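Local coordinates for copper-containing nitrite reductase (Thermus scotoductus, PDB 6HBE), which probably reduces nitrite to nitric oxide with electrons from cytochrome c, working as a homotrimeric copper enzyme of the multicopper oxidase family, at residues 140-145 and 248-253; 154-159 and 198-203. All blocks are in the same frame, centred on the assembly; numbering follows the deposited sequence.

Contact 1: residues 140-145 and 248-253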
loop_
_atom_site.group_PDB
_atom_site.type_symbol
_atom_site.label_atom_id
_atom_site.label_comp_id
_atom_site.label_asym_id
_atom_site.label_seq_id
_atom_site.Cartn_x
_atom_site.Cartn_y
_atom_site.Cartn_z
ATOM N N GLU C 140 22.858 -11.508 -27.145
ATOM C CA GLU C 140 22.061 -12.740 -27.235
ATOM C C GLU C 140 20.623 -12.372 -27.591
ATOM O O GLU C 140 19.980 -11.610 -26.860
ATOM C CB GLU C 140 22.087 -13.499 -25.893
ATOM C CG GLU C 140 21.211 -14.757 -25.843
ATOM C CD GLU C 140 21.137 -15.418 -24.470
ATOM O OE1 GLU C 140 21.835 -14.992 -23.518
ATOM O OE2 GLU C 140 20.361 -16.380 -24.347
ATOM N N LYS C 141 20.106 -12.902 -28.695
ATOM C CA LYS C 141 18.726 -12.570 -29.095
ATOM C C LYS C 141 17.685 -13.237 -28.172
ATOM O O LYS C 141 17.912 -14.331 -27.674
ATOM C CB LYS C 141 18.495 -12.938 -30.563
ATOM C CG LYS C 141 19.371 -12.098 -31.486
ATOM C CD LYS C 141 19.121 -12.382 -32.958
ATOM C CE LYS C 141 20.067 -11.580 -33.848
ATOM N NZ LYS C 141 19.935 -10.111 -33.625
ATOM N N TYR C 142 16.565 -12.548 -27.918
ATOM C CA TYR C 142 15.461 -13.101 -27.111
ATOM C C TYR C 142 14.853 -14.309 -27.846
ATOM O O TYR C 142 14.992 -14.448 -29.075
ATOM C CB TYR C 142 14.379 -12.012 -26.831
ATOM C CG TYR C 142 14.858 -10.854 -25.944
ATOM C CD1 TYR C 142 15.013 -11.013 -24.557
ATOM C CD2 TYR C 142 15.132 -9.606 -26.488
ATOM C CE1 TYR C 142 15.453 -9.952 -23.755
ATOM C CE2 TYR C 142 15.569 -8.544 -25.704
ATOM C CZ TYR C 142 15.727 -8.709 -24.340
ATOM O OH TYR C 142 16.174 -7.635 -23.589
ATOM N N ARG C 143 14.191 -15.188 -27.102
ATOM C CA ARG C 143 13.767 -16.482 -27.627
ATOM C C ARG C 143 12.819 -16.438 -28.842
ATOM O O ARG C 143 13.028 -17.203 -29.808
ATOM C CB ARG C 143 13.202 -17.335 -26.493
ATOM C CG ARG C 143 12.656 -18.682 -26.911
ATOM C CD ARG C 143 12.473 -19.589 -25.713
ATOM N NE ARG C 143 11.452 -20.584 -25.971
ATOM C CZ ARG C 143 11.005 -21.452 -25.078
ATOM N NH1 ARG C 143 11.519 -21.489 -23.854
ATOM N NH2 ARG C 143 10.035 -22.290 -25.420
ATOM N N MET C 144 11.799 -15.567 -28.825
ATOM C CA MET C 144 10.852 -15.475 -29.945
ATOM C C MET C 144 11.510 -14.903 -31.216
ATOM O O MET C 144 11.150 -15.291 -32.326
ATOM C CB MET C 144 9.588 -14.664 -29.595
ATOM C CG MET C 144 8.449 -14.806 -30.627
ATOM S SD MET C 144 6.907 -13.956 -30.140
ATOM C CE MET C 144 6.279 -15.110 -28.913
ATOM N N GLU C 145 12.452 -13.975 -31.074
ATOM C CA GLU C 145 13.233 -13.512 -32.239
ATOM C C GLU C 145 14.058 -14.662 -32.827
ATOM O O GLU C 145 14.046 -14.877 -34.036
ATOM C CB GLU C 145 14.153 -12.339 -31.892
ATOM C CG GLU C 145 15.092 -11.929 -33.041
ATOM C CD GLU C 145 15.626 -10.497 -32.962
ATOM O OE1 GLU C 145 15.308 -9.725 -32.022
ATOM O OE2 GLU C 145 16.382 -10.123 -33.885
ATOM N N SER C 248 11.580 -4.024 -13.861
ATOM C CA SER C 248 11.304 -3.971 -15.311
ATOM C C SER C 248 11.186 -5.368 -15.901
ATOM O O SER C 248 11.617 -6.340 -15.270
ATOM C CB SER C 248 12.429 -3.235 -16.054
ATOM O OG SER C 248 13.657 -4.022 -16.036
ATOM N N TRP C 249 10.584 -5.436 -17.094
ATOM C CA TRP C 249 10.434 -6.652 -17.877
ATOM C C TRP C 249 10.610 -6.369 -19.365
ATOM O O TRP C 249 10.254 -5.285 -19.816
ATOM C CB TRP C 249 9.026 -7.268 -17.687
ATOM C CG TRP C 249 8.729 -7.827 -16.321
ATOM C CD1 TRP C 249 8.150 -7.143 -15.254
ATOM C CD2 TRP C 249 8.963 -9.157 -15.862
ATOM N NE1 TRP C 249 8.029 -7.977 -14.181
ATOM C CE2 TRP C 249 8.512 -9.222 -14.515
ATOM C CE3 TRP C 249 9.481 -10.321 -16.458
ATOM C CZ2 TRP C 249 8.552 -10.411 -13.755
ATOM C CZ3 TRP C 249 9.551 -11.511 -15.685
ATOM C CH2 TRP C 249 9.107 -11.531 -14.342
ATOM N N VAL C 250 11.153 -7.344 -20.115
ATOM C CA VAL C 250 10.878 -7.459 -21.576
ATOM C C VAL C 250 9.884 -8.621 -21.805
ATOM O O VAL C 250 10.020 -9.682 -21.204
ATOM C CB VAL C 250 12.175 -7.656 -22.398
ATOM C CG1 VAL C 250 11.885 -7.960 -23.856
ATOM C CG2 VAL C 250 13.024 -6.399 -22.311
ATOM N N ILE C 251 8.850 -8.384 -22.613
ATOM C CA ILE C 251 7.781 -9.357 -22.859
ATOM C C ILE C 251 7.679 -9.579 -24.396
ATOM O O ILE C 251 7.656 -8.616 -25.156
ATOM C CB ILE C 251 6.455 -8.802 -22.295
ATOM C CG1 ILE C 251 6.528 -8.703 -20.752
ATOM C CG2 ILE C 251 5.247 -9.622 -22.737
ATOM C CD1 ILE C 251 5.515 -7.710 -20.182
ATOM N N GLU C 252 7.636 -10.844 -24.820
ATOM C CA GLU C 252 7.364 -11.235 -26.211
ATOM C C GLU C 252 5.990 -11.927 -26.288
ATOM O O GLU C 252 5.726 -12.850 -25.517
ATOM C CB GLU C 252 8.466 -12.196 -26.687
ATOM C CG GLU C 252 9.849 -11.581 -26.750
ATOM C CD GLU C 252 10.897 -12.572 -27.273
ATOM O OE1 GLU C 252 11.069 -13.642 -26.684
ATOM O OE2 GLU C 252 11.544 -12.270 -28.290
ATOM N N TRP C 253 5.123 -11.468 -27.193
ATOM C CA TRP C 253 3.780 -11.985 -27.348
ATOM C C TRP C 253 3.347 -11.778 -28.806
ATOM O O TRP C 253 3.592 -10.718 -29.382
ATOM C CB TRP C 253 2.808 -11.232 -26.375
ATOM C CG TRP C 253 1.314 -11.554 -26.492
ATOM C CD1 TRP C 253 0.700 -12.751 -26.235
ATOM C CD2 TRP C 253 0.260 -10.633 -26.815
ATOM N NE1 TRP C 253 -0.658 -12.645 -26.444
ATOM C CE2 TRP C 253 -0.948 -11.359 -26.807
ATOM C CE3 TRP C 253 0.235 -9.290 -27.201
ATOM C CZ2 TRP C 253 -2.183 -10.763 -27.092
ATOM C CZ3 TRP C 253 -0.992 -8.701 -27.482
ATOM C CH2 TRP C 253 -2.179 -9.443 -27.442
#
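The phenol ring of Tyr142 lies with one face over Val250, whose CG1 stands 4.1 Å from the ring centroid and 15° off the normal, a CH-pi contact shifted toward the rim at CZ. The ring of Tyr226 meets that of Tyr142 at an inclined angle. The other flat group is the carboxylate of Glu252, reaching from a strand of a cupredoxin-type sheet to the N-terminus of helix 143-148, where Tyr142 holds the N-cap position. Met144 N donates to Glu252 OE1 over 3.0 Å with an N-H...O angle of 167°, coming from the syn side but out of the carboxylate plane; Glu145 N adds a weak bond of 3.4 Å to Glu252 OE2. Tyr226 OH also bonds OE1 and Tyr199 OH probably bonds OE2, leaving both buried oxygens well supplied, and the helix N-terminus would probably stabilise the negative charge. Glu252 OE2 also sits 3.2 Å from Tyr142 CB. The phenol OH of Tyr142 bonds Gly229 O, while its neighbour across the contact is Val250 CG2 at 3.6 Å. The Met144 chain runs back along that of Glu252, head against tail, with Met144 SD 4.2 Å from Glu252 CB. A bend at the end of the methionine chain (chi3 -76°) then brings Met144 CE to 4.1 Å from Glu252 O.

Contact 2: residues 154-159 and 198-203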
loop_
_atom_site.group_PDB
_atom_site.type_symbol
_atom_site.label_atom_id
_atom_site.label_comp_id
_atom_site.label_asym_id
_atom_site.label_seq_id
_atom_site.Cartn_x
_atom_site.Cartn_y
_atom_site.Cartn_z
ATOM N N LEU C 154 6.430 -4.754 -34.106
ATOM C CA LEU C 154 6.366 -3.454 -33.429
ATOM C C LEU C 154 6.960 -3.576 -32.001
ATOM O O LEU C 154 6.673 -4.543 -31.286
ATOM C CB LEU C 154 4.921 -2.963 -33.362
ATOM C CG LEU C 154 4.615 -1.569 -32.815
ATOM C CD1 LEU C 154 5.261 -0.412 -33.591
ATOM C CD2 LEU C 154 3.115 -1.390 -32.784
ATOM N N LYS C 155 7.796 -2.600 -31.634
ATOM C CA LYS C 155 8.314 -2.443 -30.259
ATOM C C LYS C 155 7.511 -1.366 -29.546
ATOM O O LYS C 155 7.256 -0.299 -30.110
ATOM C CB LYS C 155 9.787 -2.064 -30.288
ATOM C CG LYS C 155 10.690 -3.174 -30.821
ATOM C CD LYS C 155 12.132 -2.684 -30.895
ATOM C CE LYS C 155 13.104 -3.837 -31.162
ATOM N NZ LYS C 155 14.506 -3.344 -31.204
ATOM N N LEU C 156 7.142 -1.646 -28.292
ATOM C CA LEU C 156 6.361 -0.745 -27.467
ATOM C C LEU C 156 7.175 -0.540 -26.175
ATOM O O LEU C 156 7.493 -1.521 -25.503
ATOM C CB LEU C 156 5.019 -1.365 -27.127
ATOM C CG LEU C 156 4.097 -1.765 -28.294
ATOM C CD1 LEU C 156 2.823 -2.360 -27.734
ATOM C CD2 LEU C 156 3.754 -0.566 -29.173
ATOM N N TYR C 157 7.510 0.711 -25.876
ATOM C CA TYR C 157 8.260 1.093 -24.664
ATOM C C TYR C 157 7.310 1.841 -23.729
ATOM O O TYR C 157 6.739 2.895 -24.110
ATOM C CB TYR C 157 9.470 1.939 -25.032
ATOM C CG TYR C 157 10.497 1.290 -25.973
ATOM C CD1 TYR C 157 10.390 1.440 -27.362
ATOM C CD2 TYR C 157 11.613 0.647 -25.492
ATOM C CE1 TYR C 157 11.336 0.923 -28.235
ATOM C CE2 TYR C 157 12.576 0.136 -26.351
ATOM C CZ TYR C 157 12.418 0.273 -27.742
ATOM O OH TYR C 157 13.347 -0.237 -28.632
ATOM N N ILE C 158 7.118 1.295 -22.518
ATOM C CA ILE C 158 6.094 1.800 -21.585
ATOM C C ILE C 158 6.664 2.046 -20.165
ATOM O O ILE C 158 7.216 1.128 -19.567
ATOM C CB ILE C 158 4.945 0.752 -21.431
ATOM C CG1 ILE C 158 4.294 0.395 -22.785
ATOM C CG2 ILE C 158 3.870 1.263 -20.462
ATOM C CD1 ILE C 158 3.356 1.459 -23.302
ATOM N N ILE C 159 6.461 3.246 -19.625
ATOM C CA ILE C 159 6.696 3.528 -18.196
ATOM C C ILE C 159 5.362 3.703 -17.511
ATOM O O ILE C 159 4.491 4.397 -18.049
ATOM C CB ILE C 159 7.567 4.788 -17.980
ATOM C CG1 ILE C 159 9.041 4.427 -18.218
ATOM C CG2 ILE C 159 7.379 5.387 -16.593
ATOM C CD1 ILE C 159 10.000 5.613 -18.289
ATOM N N ASP C 198 0.831 -10.207 -35.405
ATOM C CA ASP C 198 2.090 -9.451 -35.151
ATOM C C ASP C 198 2.896 -10.028 -33.976
ATOM O O ASP C 198 2.315 -10.386 -32.910
ATOM C CB ASP C 198 1.799 -7.981 -34.764
ATOM C CG ASP C 198 1.666 -7.056 -35.934
ATOM O OD1 ASP C 198 2.007 -7.425 -37.087
ATOM O OD2 ASP C 198 1.189 -5.920 -35.680
ATOM N N TYR C 199 4.212 -10.088 -34.153
ATOM C CA TYR C 199 5.149 -10.317 -33.045
ATOM C C TYR C 199 5.452 -8.968 -32.363
ATOM O O TYR C 199 6.137 -8.105 -32.942
ATOM C CB TYR C 199 6.414 -11.022 -33.566
ATOM C CG TYR C 199 7.672 -10.976 -32.709
ATOM C CD1 TYR C 199 7.631 -10.847 -31.297
ATOM C CD2 TYR C 199 8.937 -11.115 -33.312
ATOM C CE1 TYR C 199 8.796 -10.800 -30.551
ATOM C CE2 TYR C 199 10.109 -11.075 -32.556
ATOM C CZ TYR C 199 10.036 -10.942 -31.178
ATOM O OH TYR C 199 11.212 -10.909 -30.456
ATOM N N LEU C 200 4.910 -8.782 -31.147
ATOM C CA LEU C 200 5.190 -7.585 -30.341
ATOM C C LEU C 200 6.292 -7.833 -29.317
ATOM O O LEU C 200 6.338 -8.903 -28.713
ATOM C CB LEU C 200 3.918 -7.111 -29.606
ATOM C CG LEU C 200 2.681 -6.822 -30.461
ATOM C CD1 LEU C 200 1.568 -6.243 -29.592
ATOM C CD2 LEU C 200 2.926 -5.873 -31.637
ATOM N N ARG C 201 7.165 -6.842 -29.110
ATOM C CA ARG C 201 8.097 -6.860 -27.958
ATOM C C ARG C 201 7.862 -5.595 -27.102
ATOM O O ARG C 201 7.932 -4.478 -27.609
ATOM C CB ARG C 201 9.564 -7.025 -28.383
ATOM C CG ARG C 201 10.522 -7.397 -27.228
ATOM C CD ARG C 201 11.704 -8.229 -27.722
ATOM N NE ARG C 201 12.723 -7.412 -28.380
ATOM C CZ ARG C 201 13.461 -7.756 -29.451
ATOM N NH1 ARG C 201 13.322 -8.924 -30.079
ATOM N NH2 ARG C 201 14.371 -6.895 -29.891
ATOM N N ILE C 202 7.556 -5.797 -25.809
ATOM C CA ILE C 202 7.154 -4.722 -24.887
ATOM C C ILE C 202 8.324 -4.550 -23.904
ATOM O O ILE C 202 8.839 -5.534 -23.363
ATOM C CB ILE C 202 5.840 -5.066 -24.138
ATOM C CG1 ILE C 202 4.690 -5.298 -25.141
ATOM C CG2 ILE C 202 5.447 -3.956 -23.149
ATOM C CD1 ILE C 202 3.493 -6.017 -24.553
ATOM N N TYR C 203 8.761 -3.319 -23.723
ATOM C CA TYR C 203 9.814 -2.956 -22.766
ATOM C C TYR C 203 9.080 -2.168 -21.672
ATOM O O TYR C 203 8.640 -1.037 -21.919
ATOM C CB TYR C 203 10.881 -2.105 -23.458
ATOM C CG TYR C 203 11.642 -2.796 -24.600
ATOM C CD1 TYR C 203 11.069 -2.931 -25.877
ATOM C CD2 TYR C 203 12.935 -3.267 -24.415
ATOM C CE1 TYR C 203 11.763 -3.539 -26.923
ATOM C CE2 TYR C 203 13.648 -3.888 -25.450
ATOM C CZ TYR C 203 13.046 -4.031 -26.704
ATOM O OH TYR C 203 13.721 -4.626 -27.753
#
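Tyr157 and Tyr203 rise together from neighbouring positions of two parallel strands, their rings in an offset stack with centroids 4.5 Å apart and planes at 19°. The overlap is lopsided: Tyr157 CE2 rests over the rim of the Tyr203 ring, 3.4 Å from Tyr203 CD1. At the edge of the Tyr203 ring lie Leu156 O, in its plane, and the extended methylenes of Lys155, with Lys155 CG 4.1 Å from Tyr203 CE1. Beyond the ring, Arg201 bends at chi3 (78°), which turns its guanidinium side-on: in that plane Arg201 NE and NH2 both grip Tyr203 OH, the NE bond being 3.0 Å. NH1 bonds Tyr199 OH, which Glu252 probably also holds, and pairs with Glu145. Glu137 also bonds Tyr203 OH and makes a long, weak ion pair with Arg201, so its charge may temper the closeness of Lys155 NZ to Arg201 NH2, 3.8 Å apart. Replacing Tyr203 by an alanine would probably open a gap beside the Tyr157 ring and leave Glu137 and the NE and NH2 side of Arg201 without the hydroxyl they share. Val135 and Met133 of strand 131-137 cover this aromatic face. On the opposite face, Leu156 CD1 lies loosely over the shallow hollow between Leu200 and Ile202, 4.3 Å from Ile202 CG1, while Leu200 CD2 fills in beside Leu154 CB at 3.9 Å. Four backbone bonds hold the strands: Arg201 N to Leu154 O, Leu156 N to Arg201 O, Tyr203 N to Leu156 O, and Ile158 N to Tyr203 O at 2.8 Å. Such a parallel pair, crossing at -21° inside a mixed sheet, one face aliphatic, the other carrying tyrosines and basic side chains, belongs to the cupredoxin beta-sandwich of multicopper oxidases.

Contacts 1 and 2 lie with centres 10 Å apart and share one sheet, in which strands 199-208 and 248-254 are neighbours. Helix 143-148 leads on to strand 154-163, so the first segments of the two contacts follow each other in the chain. They are joined by a probable hydrogen bond of 2.6 Å between Tyr199 OH and Glu252 OE2, by the salt bridge of Arg201 NH1 to Glu145 OE1 at 2.9 Å, and by Met144 SD packed 3.4 Å from Tyr199 CD1. Both lie away from the copper and calcium sites. The side chain of Trp253, which touches Leu200, is about 13 Å from a bound copper, and its NE1 bonds Asn83 of the third subunit.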